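Local coordinates for protein L-lysine 6-monooxygenase involved in desferrioxamine biosynthesis (Erwinia amylovora CFBP1430, PDB 5O8P) that probably catalyses the FAD- and NADPH-dependent N-hydroxylation of cadaverine, a step in the biosynthesis of the siderophore desferrioxamine, at residues Leu23-Glu28 against Gln108-Arg113; Leu78-Gln83 against Arg100-Gln105; Gln170-Arg175 against Gly314-Lys319. All blocks are in the same frame, centred on the assembly; numbering follows the deposited sequence.

Interaction 1. Residues Leu23-Glu28 against Gln108-Arg113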
loop_
_atom_site.group_PDB
_atom_site.type_symbol
_atom_site.label_atom_id
_atom_site.label_comp_id
_atom_site.label_asym_id
_atom_site.label_seq_id
_atom_site.Cartn_x
_atom_site.Cartn_y
_atom_site.Cartn_z
ATOM N N LEU B 23 23.486 15.496 -19.508
ATOM C CA LEU B 23 24.095 16.755 -19.972
ATOM C C LEU B 23 23.971 16.916 -21.484
ATOM O O LEU B 23 23.694 18.014 -21.978
ATOM C CB LEU B 23 25.570 16.843 -19.569
ATOM C CG LEU B 23 26.287 18.178 -19.788
ATOM C CD1 LEU B 23 25.484 19.345 -19.264
ATOM C CD2 LEU B 23 27.654 18.145 -19.129
ATOM N N ALA B 24 24.153 15.814 -22.213
ATOM C CA ALA B 24 24.063 15.828 -23.665
ATOM C C ALA B 24 22.674 16.187 -24.162
ATOM O O ALA B 24 22.552 17.010 -25.075
ATOM C CB ALA B 24 24.495 14.493 -24.239
ATOM N N CYS B 25 21.637 15.585 -23.579
ATOM C CA CYS B 25 20.263 15.928 -23.962
ATOM C C CYS B 25 19.917 17.363 -23.599
ATOM O O CYS B 25 19.187 18.036 -24.307
ATOM C CB CYS B 25 19.254 15.020 -23.278
ATOM S SG CYS B 25 19.469 13.261 -23.549
ATOM N N LEU B 26 20.422 17.818 -22.466
ATOM C CA LEU B 26 20.158 19.173 -22.025
ATOM C C LEU B 26 20.928 20.187 -22.846
ATOM O O LEU B 26 20.394 21.258 -23.102
ATOM C CB LEU B 26 20.445 19.339 -20.530
ATOM C CG LEU B 26 19.468 18.598 -19.608
ATOM C CD1 LEU B 26 19.913 18.705 -18.155
ATOM C CD2 LEU B 26 18.052 19.128 -19.765
ATOM N N SER B 27 22.157 19.854 -23.267
ATOM C CA SER B 27 22.997 20.801 -24.041
ATOM C C SER B 27 22.662 20.887 -25.522
ATOM O O SER B 27 22.854 21.943 -26.102
ATOM C CB SER B 27 24.491 20.521 -23.864
ATOM O OG SER B 27 24.836 19.187 -24.102
ATOM N N GLU B 28 22.167 19.808 -26.135
ATOM C CA GLU B 28 21.891 19.801 -27.589
ATOM C C GLU B 28 21.099 21.016 -28.112
ATOM O O GLU B 28 21.567 21.674 -29.041
ATOM C CB GLU B 28 21.205 18.510 -28.053
ATOM C CG GLU B 28 21.502 18.166 -29.518
ATOM C CD GLU B 28 20.738 16.960 -30.057
ATOM O OE1 GLU B 28 19.601 16.730 -29.582
ATOM O OE2 GLU B 28 21.263 16.252 -30.964
ATOM N N GLN B 108 19.126 4.243 -24.456
ATOM C CA GLN B 108 19.654 3.862 -25.768
ATOM C C GLN B 108 18.937 4.628 -26.855
ATOM O O GLN B 108 19.567 5.156 -27.748
ATOM C CB GLN B 108 19.527 2.351 -26.005
ATOM C CG GLN B 108 20.578 1.538 -25.252
ATOM C CD GLN B 108 20.343 0.039 -25.317
ATOM O OE1 GLN B 108 19.322 -0.431 -25.833
ATOM N NE2 GLN B 108 21.278 -0.723 -24.770
ATOM N N TRP B 109 17.617 4.704 -26.764
ATOM C CA TRP B 109 16.829 5.543 -27.664
ATOM C C TRP B 109 17.296 6.997 -27.676
ATOM O O TRP B 109 17.405 7.597 -28.740
ATOM C CB TRP B 109 15.361 5.469 -27.269
ATOM C CG TRP B 109 14.484 6.416 -27.958
ATOM C CD1 TRP B 109 13.877 6.240 -29.150
ATOM C CD2 TRP B 109 14.088 7.691 -27.483
ATOM N NE1 TRP B 109 13.116 7.330 -29.462
ATOM C CE2 TRP B 109 13.225 8.239 -28.450
ATOM C CE3 TRP B 109 14.367 8.420 -26.322
ATOM C CZ2 TRP B 109 12.645 9.488 -28.309
ATOM C CZ3 TRP B 109 13.773 9.655 -26.167
ATOM C CH2 TRP B 109 12.920 10.179 -27.160
ATOM N N ALA B 110 17.559 7.559 -26.502
ATOM C CA ALA B 110 18.056 8.924 -26.411
ATOM C C ALA B 110 19.433 9.052 -27.062
ATOM O O ALA B 110 19.663 9.950 -27.867
ATOM C CB ALA B 110 18.115 9.379 -24.962
ATOM N N ALA B 111 20.337 8.143 -26.725
ATOM C CA ALA B 111 21.695 8.171 -27.269
ATOM C C ALA B 111 21.695 8.089 -28.796
ATOM O O ALA B 111 22.475 8.758 -29.447
ATOM C CB ALA B 111 22.530 7.047 -26.681
ATOM N N GLU B 112 20.804 7.275 -29.347
ATOM C CA GLU B 112 20.636 7.157 -30.795
ATOM C C GLU B 112 20.146 8.491 -31.410
ATOM O O GLU B 112 20.707 8.959 -32.393
ATOM C CB GLU B 112 19.685 5.982 -31.121
ATOM C CG GLU B 112 19.959 5.246 -32.428
ATOM C CD GLU B 112 19.587 6.042 -33.683
ATOM O OE1 GLU B 112 18.634 6.864 -33.634
ATOM O OE2 GLU B 112 20.255 5.837 -34.732
ATOM N N ARG B 113 19.136 9.115 -30.804
ATOM C CA ARG B 113 18.546 10.373 -31.322
ATOM C C ARG B 113 19.538 11.543 -31.331
ATOM O O ARG B 113 19.443 12.436 -32.166
ATOM C CB ARG B 113 17.311 10.779 -30.499
ATOM C CG ARG B 113 16.034 11.016 -31.293
ATOM C CD ARG B 113 14.925 11.604 -30.415
ATOM N NE ARG B 113 15.115 13.056 -30.310
ATOM C CZ ARG B 113 14.207 14.008 -30.571
ATOM N NH1 ARG B 113 12.949 13.705 -30.932
ATOM N NH2 ARG B 113 14.576 15.295 -30.468
#

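Interaction 2. Residues Leu78-Gln83 against Arg100-Gln105. With FAD (flavin-adenine dinucleotide), chain C.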
loop_
_atom_site.group_PDB
_atom_site.type_symbol
_atom_site.label_atom_id
_atom_site.label_comp_id
_atom_site.label_asym_id
_atom_site.label_seq_id
_atom_site.Cartn_x
_atom_site.Cartn_y
_atom_site.Cartn_z
ATOM N N LEU B 78 8.647 10.248 -20.678
ATOM C CA LEU B 78 7.265 10.290 -21.161
ATOM C C LEU B 78 7.199 10.452 -22.670
ATOM O O LEU B 78 6.356 9.844 -23.323
ATOM C CB LEU B 78 6.465 11.396 -20.457
ATOM C CG LEU B 78 6.087 11.069 -19.012
ATOM C CD1 LEU B 78 5.413 12.266 -18.379
ATOM C CD2 LEU B 78 5.169 9.857 -18.936
ATOM N N ASN B 79 8.089 11.254 -23.240
ATOM C CA ASN B 79 8.112 11.391 -24.700
ATOM C C ASN B 79 8.586 10.112 -25.374
ATOM O O ASN B 79 8.065 9.743 -26.423
ATOM C CB ASN B 79 8.970 12.565 -25.165
ATOM C CG ASN B 79 8.646 12.979 -26.586
ATOM O OD1 ASN B 79 7.468 13.044 -26.971
ATOM N ND2 ASN B 79 9.681 13.261 -27.377
ATOM N N PHE B 80 9.567 9.447 -24.765
ATOM C CA PHE B 80 10.047 8.144 -25.238
ATOM C C PHE B 80 8.887 7.166 -25.327
ATOM O O PHE B 80 8.690 6.473 -26.310
ATOM C CB PHE B 80 11.154 7.616 -24.305
ATOM C CG PHE B 80 11.364 6.132 -24.364
ATOM C CD1 PHE B 80 10.631 5.279 -23.574
ATOM C CD2 PHE B 80 12.315 5.592 -25.197
ATOM C CE1 PHE B 80 10.828 3.908 -23.640
ATOM C CE2 PHE B 80 12.541 4.236 -25.249
ATOM C CZ PHE B 80 11.805 3.390 -24.462
ATOM N N MET B 81 8.115 7.141 -24.263
ATOM C CA MET B 81 7.002 6.231 -24.150
ATOM C C MET B 81 5.993 6.549 -25.261
ATOM O O MET B 81 5.403 5.647 -25.836
ATOM C CB MET B 81 6.395 6.342 -22.741
ATOM C CG MET B 81 6.019 5.032 -22.108
ATOM S SD MET B 81 7.403 3.959 -21.685
ATOM C CE MET B 81 8.015 4.743 -20.216
ATOM N N LYS B 82 5.833 7.829 -25.571
ATOM C CA LYS B 82 4.909 8.274 -26.614
ATOM C C LYS B 82 5.354 7.865 -28.024
ATOM O O LYS B 82 4.536 7.372 -28.816
ATOM C CB LYS B 82 4.729 9.795 -26.526
ATOM C CG LYS B 82 3.805 10.424 -27.548
ATOM C CD LYS B 82 2.442 9.769 -27.568
ATOM C CE LYS B 82 1.402 10.698 -28.167
ATOM N NZ LYS B 82 0.275 9.942 -28.760
ATOM N N GLN B 83 6.639 8.057 -28.322
ATOM C CA GLN B 83 7.173 7.717 -29.633
ATOM C C GLN B 83 7.164 6.221 -29.873
ATOM O O GLN B 83 6.796 5.783 -30.951
ATOM C CB GLN B 83 8.594 8.259 -29.827
ATOM C CG GLN B 83 8.756 9.776 -29.682
ATOM C CD GLN B 83 7.675 10.627 -30.357
ATOM O OE1 GLN B 83 7.178 10.303 -31.432
ATOM N NE2 GLN B 83 7.333 11.742 -29.729
ATOM N N ARG B 100 14.713 -1.577 -14.844
ATOM C CA ARG B 100 16.048 -1.277 -15.376
ATOM C C ARG B 100 16.164 -1.580 -16.843
ATOM O O ARG B 100 16.863 -0.871 -17.554
ATOM C CB ARG B 100 17.141 -2.062 -14.674
ATOM C CG ARG B 100 17.380 -1.654 -13.248
ATOM C CD ARG B 100 18.841 -1.378 -12.961
ATOM N NE ARG B 100 19.039 -1.484 -11.529
ATOM C CZ ARG B 100 19.193 -2.624 -10.862
ATOM N NH1 ARG B 100 19.156 -3.798 -11.477
ATOM N NH2 ARG B 100 19.351 -2.582 -9.545
ATOM N N LYS B 101 15.503 -2.636 -17.297
ATOM C CA LYS B 101 15.519 -2.965 -18.707
ATOM C C LYS B 101 14.904 -1.843 -19.537
ATOM O O LYS B 101 15.418 -1.519 -20.600
ATOM C CB LYS B 101 14.825 -4.303 -18.977
ATOM C CG LYS B 101 14.545 -4.580 -20.448
ATOM C CD LYS B 101 14.468 -6.064 -20.760
ATOM C CE LYS B 101 15.850 -6.604 -21.083
ATOM N NZ LYS B 101 15.853 -8.088 -21.184
ATOM N N GLU B 102 13.820 -1.252 -19.055
ATOM C CA GLU B 102 13.175 -0.176 -19.784
ATOM C C GLU B 102 14.011 1.108 -19.728
ATOM O O GLU B 102 14.090 1.827 -20.709
ATOM C CB GLU B 102 11.756 0.053 -19.270
ATOM C CG GLU B 102 10.941 1.010 -20.125
ATOM C CD GLU B 102 9.442 0.786 -20.026
ATOM O OE1 GLU B 102 8.914 0.565 -18.916
ATOM O OE2 GLU B 102 8.784 0.853 -21.083
ATOM N N TYR B 103 14.647 1.392 -18.597
ATOM C CA TYR B 103 15.467 2.594 -18.483
ATOM C C TYR B 103 16.612 2.504 -19.454
ATOM O O TYR B 103 16.972 3.494 -20.101
ATOM C CB TYR B 103 16.012 2.759 -17.072
ATOM C CG TYR B 103 16.911 3.967 -16.865
ATOM C CD1 TYR B 103 16.393 5.252 -16.788
ATOM C CD2 TYR B 103 18.271 3.818 -16.717
ATOM C CE1 TYR B 103 17.214 6.352 -16.575
ATOM C CE2 TYR B 103 19.103 4.914 -16.502
ATOM C CZ TYR B 103 18.572 6.170 -16.434
ATOM O OH TYR B 103 19.405 7.244 -16.227
ATOM N N ASN B 104 17.171 1.301 -19.559
ATOM C CA ASN B 104 18.279 1.043 -20.467
ATOM C C ASN B 104 17.831 1.233 -21.903
ATOM O O ASN B 104 18.522 1.891 -22.665
ATOM C CB ASN B 104 18.843 -0.366 -20.253
ATOM C CG ASN B 104 20.148 -0.601 -20.999
ATOM O OD1 ASN B 104 21.086 0.201 -20.900
ATOM N ND2 ASN B 104 20.217 -1.706 -21.742
ATOM N N GLN B 105 16.677 0.675 -22.265
ATOM C CA GLN B 105 16.094 0.883 -23.593
ATOM C C GLN B 105 15.857 2.364 -23.895
ATOM O O GLN B 105 16.127 2.825 -25.009
ATOM C CB GLN B 105 14.762 0.148 -23.715
ATOM C CG GLN B 105 14.868 -1.351 -23.898
ATOM C CD GLN B 105 13.518 -2.037 -23.867
ATOM O OE1 GLN B 105 12.464 -1.398 -23.794
ATOM N NE2 GLN B 105 13.541 -3.344 -23.902
HETATM P PA FAD C . 28.840 5.041 -15.891
HETATM O O1A FAD C . 27.976 3.894 -16.381
HETATM O O2A FAD C . 30.004 4.749 -14.974
HETATM O O5B FAD C . 29.363 5.782 -17.227
HETATM C C5B FAD C . 30.745 5.969 -17.513
HETATM C C4B FAD C . 31.078 5.796 -18.990
HETATM O O4B FAD C . 32.346 6.412 -19.265
HETATM C C3B FAD C . 31.217 4.331 -19.392
HETATM O O3B FAD C . 30.478 4.112 -20.601
HETATM C C2B FAD C . 32.722 4.114 -19.541
HETATM O O2B FAD C . 33.080 3.140 -20.527
HETATM C C1B FAD C . 33.203 5.491 -19.956
HETATM N N9A FAD C . 34.650 5.772 -19.750
HETATM C C8A FAD C . 35.398 5.607 -18.639
HETATM N N7A FAD C . 36.685 5.991 -18.871
HETATM C C5A FAD C . 36.768 6.412 -20.151
HETATM C C6A FAD C . 37.818 6.948 -21.061
HETATM N N6A FAD C . 39.093 7.120 -20.635
HETATM N N1A FAD C . 37.463 7.264 -22.334
HETATM C C2A FAD C . 36.201 7.101 -22.787
HETATM N N3A FAD C . 35.207 6.614 -22.019
HETATM C C4A FAD C . 35.421 6.264 -20.722
HETATM N N1 FAD C . 21.215 5.376 -9.032
HETATM C C2 FAD C . 19.934 5.826 -8.995
HETATM O O2 FAD C . 19.740 7.031 -8.716
HETATM N N3 FAD C . 18.877 5.024 -9.255
HETATM C C4 FAD C . 19.030 3.723 -9.562
HETATM O O4 FAD C . 18.040 3.002 -9.792
HETATM C C4X FAD C . 20.400 3.153 -9.623
HETATM N N5 FAD C . 20.621 1.856 -9.929
HETATM C C5X FAD C . 21.883 1.367 -9.973
HETATM C C6 FAD C . 22.050 0.022 -10.291
HETATM C C7 FAD C . 23.318 -0.552 -10.357
HETATM C C7M FAD C . 23.472 -2.014 -10.700
HETATM C C8 FAD C . 24.512 0.297 -10.081
HETATM C C8M FAD C . 25.893 -0.298 -10.146
HETATM C C9 FAD C . 24.356 1.646 -9.758
HETATM C C9A FAD C . 23.082 2.239 -9.689
HETATM N N10 FAD C . 22.869 3.623 -9.366
HETATM C C10 FAD C . 21.524 4.087 -9.326
HETATM C "C1'" FAD C . 23.966 4.586 -9.076
HETATM C "C2'" FAD C . 24.400 5.389 -10.325
HETATM O "O2'" FAD C . 23.244 5.892 -11.027
HETATM C "C3'" FAD C . 25.289 4.594 -11.299
HETATM O "O3'" FAD C . 26.499 4.176 -10.648
HETATM C "C4'" FAD C . 25.664 5.380 -12.563
HETATM O "O4'" FAD C . 25.934 4.465 -13.631
HETATM C "C5'" FAD C . 26.883 6.276 -12.364
HETATM O "O5'" FAD C . 26.853 7.325 -13.334
HETATM P P FAD C . 28.046 7.493 -14.389
HETATM O O1P FAD C . 27.690 8.636 -15.317
HETATM O O2P FAD C . 29.277 7.574 -13.532
HETATM O O3P FAD C . 27.818 6.078 -15.161
#

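Interaction 3. Residues Gln170-Arg175 against Gly314-Lys319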
loop_
_atom_site.group_PDB
_atom_site.type_symbol
_atom_site.label_atom_id
_atom_site.label_comp_id
_atom_site.label_asym_id
_atom_site.label_seq_id
_atom_site.Cartn_x
_atom_site.Cartn_y
_atom_site.Cartn_z
ATOM N N GLN B 170 42.012 -10.039 -4.191
ATOM C CA GLN B 170 42.667 -9.857 -5.512
ATOM C C GLN B 170 43.256 -11.141 -6.111
ATOM O O GLN B 170 43.172 -11.338 -7.325
ATOM C CB GLN B 170 43.734 -8.733 -5.463
ATOM C CG GLN B 170 44.534 -8.477 -6.755
ATOM C CD GLN B 170 45.793 -9.348 -6.900
ATOM O OE1 GLN B 170 46.745 -9.246 -6.123
ATOM N NE2 GLN B 170 45.796 -10.204 -7.911
ATOM N N PRO B 171 43.843 -12.015 -5.272
ATOM C CA PRO B 171 44.353 -13.269 -5.837
ATOM C C PRO B 171 43.303 -14.283 -6.335
ATOM O O PRO B 171 43.687 -15.299 -6.896
ATOM C CB PRO B 171 45.158 -13.872 -4.674
ATOM C CG PRO B 171 45.466 -12.725 -3.777
ATOM C CD PRO B 171 44.268 -11.843 -3.870
ATOM N N TYR B 172 42.010 -14.038 -6.122
ATOM C CA TYR B 172 40.970 -14.996 -6.510
ATOM C C TYR B 172 39.932 -14.375 -7.443
ATOM O O TYR B 172 38.849 -14.926 -7.620
ATOM C CB TYR B 172 40.313 -15.571 -5.248
ATOM C CG TYR B 172 41.326 -15.979 -4.203
ATOM C CD1 TYR B 172 41.906 -17.243 -4.224
ATOM C CD2 TYR B 172 41.740 -15.087 -3.215
ATOM C CE1 TYR B 172 42.854 -17.620 -3.274
ATOM C CE2 TYR B 172 42.693 -15.450 -2.264
ATOM C CZ TYR B 172 43.248 -16.721 -2.298
ATOM O OH TYR B 172 44.188 -17.091 -1.360
ATOM N N ARG B 173 40.285 -13.255 -8.072
ATOM C CA ARG B 173 39.437 -12.600 -9.076
ATOM C C ARG B 173 38.850 -13.576 -10.078
ATOM O O ARG B 173 37.713 -13.405 -10.505
ATOM C CB ARG B 173 40.227 -11.540 -9.831
ATOM C CG ARG B 173 40.440 -10.250 -9.038
ATOM C CD ARG B 173 41.353 -9.274 -9.769
ATOM N NE ARG B 173 40.924 -7.876 -9.611
ATOM C CZ ARG B 173 39.859 -7.320 -10.203
ATOM N NH1 ARG B 173 39.062 -8.024 -11.011
ATOM N NH2 ARG B 173 39.578 -6.034 -9.981
ATOM N N GLU B 174 39.639 -14.585 -10.454
ATOM C CA GLU B 174 39.195 -15.611 -11.402
ATOM C C GLU B 174 38.035 -16.480 -10.898
ATOM O O GLU B 174 37.244 -16.931 -11.703
ATOM C CB GLU B 174 40.369 -16.499 -11.839
ATOM C CG GLU B 174 41.464 -15.743 -12.601
ATOM C CD GLU B 174 42.520 -16.654 -13.268
ATOM O OE1 GLU B 174 42.750 -17.806 -12.813
ATOM O OE2 GLU B 174 43.147 -16.209 -14.263
ATOM N N ARG B 175 37.941 -16.718 -9.589
ATOM C CA ARG B 175 36.920 -17.639 -9.016
ATOM C C ARG B 175 35.620 -16.984 -8.580
ATOM O O ARG B 175 34.539 -17.464 -8.913
ATOM C CB ARG B 175 37.487 -18.410 -7.831
ATOM C CG ARG B 175 38.363 -19.552 -8.271
ATOM C CD ARG B 175 39.005 -20.257 -7.108
ATOM N NE ARG B 175 40.358 -20.667 -7.456
ATOM C CZ ARG B 175 40.678 -21.667 -8.283
ATOM N NH1 ARG B 175 39.738 -22.409 -8.868
ATOM N NH2 ARG B 175 41.959 -21.935 -8.525
ATOM N N GLY B 314 37.954 -27.705 -3.138
ATOM C CA GLY B 314 37.093 -27.027 -4.121
ATOM C C GLY B 314 36.132 -26.021 -3.489
ATOM O O GLY B 314 34.981 -25.903 -3.916
ATOM N N GLU B 315 36.628 -25.276 -2.497
ATOM C CA GLU B 315 35.834 -24.361 -1.667
ATOM C C GLU B 315 36.669 -23.168 -1.227
ATOM O O GLU B 315 37.877 -23.306 -1.020
ATOM C CB GLU B 315 35.390 -25.061 -0.382
ATOM C CG GLU B 315 34.304 -26.108 -0.512
ATOM C CD GLU B 315 33.694 -26.418 0.844
ATOM O OE1 GLU B 315 34.415 -26.951 1.720
ATOM O OE2 GLU B 315 32.505 -26.090 1.049
ATOM N N PHE B 316 36.022 -22.020 -1.048
ATOM C CA PHE B 316 36.635 -20.902 -0.322
ATOM C C PHE B 316 36.545 -21.138 1.185
ATOM O O PHE B 316 35.614 -21.795 1.669
ATOM C CB PHE B 316 35.923 -19.586 -0.609
ATOM C CG PHE B 316 36.247 -18.984 -1.934
ATOM C CD1 PHE B 316 37.463 -18.350 -2.135
ATOM C CD2 PHE B 316 35.305 -18.988 -2.968
ATOM C CE1 PHE B 316 37.750 -17.768 -3.364
ATOM C CE2 PHE B 316 35.589 -18.402 -4.193
ATOM C CZ PHE B 316 36.813 -17.796 -4.392
ATOM N N GLU B 317 37.509 -20.589 1.918
ATOM C CA GLU B 317 37.386 -20.417 3.361
ATOM C C GLU B 317 37.488 -18.927 3.662
ATOM O O GLU B 317 38.574 -18.347 3.613
ATOM C CB GLU B 317 38.460 -21.197 4.122
ATOM C CG GLU B 317 38.173 -21.309 5.621
ATOM C CD GLU B 317 39.397 -21.176 6.517
ATOM O OE1 GLU B 317 40.287 -20.348 6.220
ATOM O OE2 GLU B 317 39.468 -21.895 7.544
ATOM N N LEU B 318 36.341 -18.320 3.957
ATOM C CA LEU B 318 36.268 -16.920 4.355
ATOM C C LEU B 318 36.585 -16.801 5.835
ATOM O O LEU B 318 35.877 -17.374 6.650
ATOM C CB LEU B 318 34.860 -16.377 4.117
ATOM C CG LEU B 318 34.382 -16.037 2.697
ATOM C CD1 LEU B 318 35.163 -16.713 1.583
ATOM C CD2 LEU B 318 32.899 -16.344 2.552
ATOM N N LYS B 319 37.653 -16.085 6.177
ATOM C CA LYS B 319 37.902 -15.687 7.560
ATOM C C LYS B 319 37.203 -14.357 7.789
ATOM O O LYS B 319 37.402 -13.402 7.032
ATOM C CB LYS B 319 39.395 -15.558 7.856
ATOM C CG LYS B 319 40.136 -16.877 7.800
ATOM C CD LYS B 319 41.343 -16.918 8.726
ATOM C CE LYS B 319 42.010 -18.284 8.663
ATOM N NZ LYS B 319 43.097 -18.430 9.662
#

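Interaction 1. Residues Leu23-Glu28 against Gln108-Arg113
The carboxylate of Glu-28 and the guanidinium of Arg-113 lie near each other without stacking. Glu-28 OE1 and Arg-113 NH2 stay 5.3 Å apart, too far for a salt bridge. The nearest approach of the two residues, 4.4 Å from Glu-28 OE2 to Arg-113 O, is proximity only, since both atoms are acceptors. Tyr-75 serves both groups: its ring forms a cation-pi contact with Arg-113, and its OH is hydrogen-bonded to Glu-28 OE1. The other carboxylate oxygen, OE2, is held by the backbone N of Gly-115, just past the end of the 108-113 helix. Glu-28 gets there on an extended chain, with CG turned away from its backbone N (chi1 -152°).

Deeper in, Cys-25 SG touches Ala-110 CB at 4.3 Å, where the backbones come nearest: 7.7 Å between Cys-25 CA and Ala-110 CA. Small side chains at both positions allow this approach. Near the end of helix 18-27, Leu-23 O accepts two donors from opposite faces of its carbonyl plane, Ser-27 N and Ser-27 OG, both at 2.7 Å.

Helix 18-27 links parallel strands 8-14 and 35-38, the beta-alpha-beta unit of the FAD-binding Rossmann-type fold. With just 87 Å² buried directly, the opposite charges probably attract only weakly; Glu-28 is bonded to Tyr-75 OH and Gly-115 N, while Arg-113 lies against the Tyr-75 ring.

Interaction 2. Residues Leu78-Gln83 against Arg100-Gln105
Helices 78-83 and 100-105 cross almost perpendicularly, 84° between their directions with axes 11.6 Å apart at closest approach, so Phe-80, Met-81, Glu-102 and Gln-105 must bridge the gap with their side chains. Glu-102 CG lies anti to its backbone N and the chain beyond it is extended, which carries the carboxylate across to the other helix. There OE2 lies 3.5 Å from Met-81 SD; the methionine, bent at both chi2 and chi3, crosses the glutamate at about a right angle. The same oxygen sits at the edge of the Phe-80 ring, near its plane, 4.5 Å from CE1. On the same ring, Phe-80 CE2 comes 3.9 Å from Gln-105 O, which approaches obliquely. Phe-80 also meets Tyr-106, the residue after Gln-105, and Trp-109 edge-to-face.

Helix 100-113 follows directly on strand 97-99. It belongs to the FAD-binding part of this flavin-dependent N-hydroxylase and starts at the isoalloxazine, as the geometry of its first residue makes clear. Arg-100 NE is 3.6 Å from FAD C6, and FAD C7M lies over the centre of one guanidinium face, 4.3 Å above the plane. Arg-100 is also an NADP(+)-binding residue, and its NH2 forms a salt bridge with Glu-206.

The buried carboxylate of Glu-102 is satisfied from outside the two helices: OE2 forms a salt bridge with Lys-86 NZ, and OE1 is hydrogen-bonded to Tyr-287 OH of the third subunit, while Gln-105 NE2 bonds to Leu-291 O of that same neighbouring subunit.

Interaction 3. Residues Gln170-Arg175 against Gly314-Lys319
Phe-316 supplies the larger part of this contact, 73 of the 129 Å² buried, with Arg-175 and Tyr-172 as its two partners on the loop. Its CG is anti to the carbonyl carbon (chi1 -77°), and the far rim of the ring meets both, CZ against the arginine and CE1 against the tyrosine. Phe-316 CZ lies 3.6 Å from Arg-175 CB, an oblique approach; beyond CB the arginine leads away, and its guanidinium makes a cation-pi contact with Trp-310. Tyr-172 CB lies in the plane of the phenylalanine ring at its edge, 3.9 Å from CE1. The two aromatic side chains run alongside one another with opposite headings, and Phe-316 CE1 also comes within 4.1 Å of Tyr-172 CG. The contact is therefore carbon against carbon rather than a ring stack. Within the loop, Arg-175 N bonds to Tyr-172 O at 2.8 Å, a turn that brings both residues to the same ring.

The Phe-316 side chain is about 8 Å from that of Leu-305, an NADP(+)-binding residue of this protein, though no NADP(+) is bound to this chain here. Phe-316 lies on the middle strand of the antiparallel sheet 303-311, 315-322 and 327-333, where Trp-310 of the first strand meets it edge-to-face. Segment 170-175 leads into strand 177-178, an outermost strand of the five-stranded parallel sheet, so the contact joins the two sheets.

In the fold
Interactions 1 and 2 share helix 100-113 and lie close together, centres 13 Å apart; Trp-109 CD2 meets Phe-80 CD2 at 3.6 Å between them. Along the chain, interaction 2 is nested inside the loop closed by interaction 1, and the earlier part of helix 100-113 meets helix 77-83, its later part helix 18-27. Interaction 3 comes later in sequence, 42 Å from interaction 1 and 40 Å from interaction 2 (centre to centre), and on the opposite side of the chain's centre from interaction 1. With helix 18-27 in the beta-alpha-beta unit and Arg-100 at the flavin, the first two belong to the FAD-binding part; the third lies beside the parallel sheet that probably binds NADP(H), consistent with the two-dinucleotide architecture of flavin-dependent N-hydroxylases.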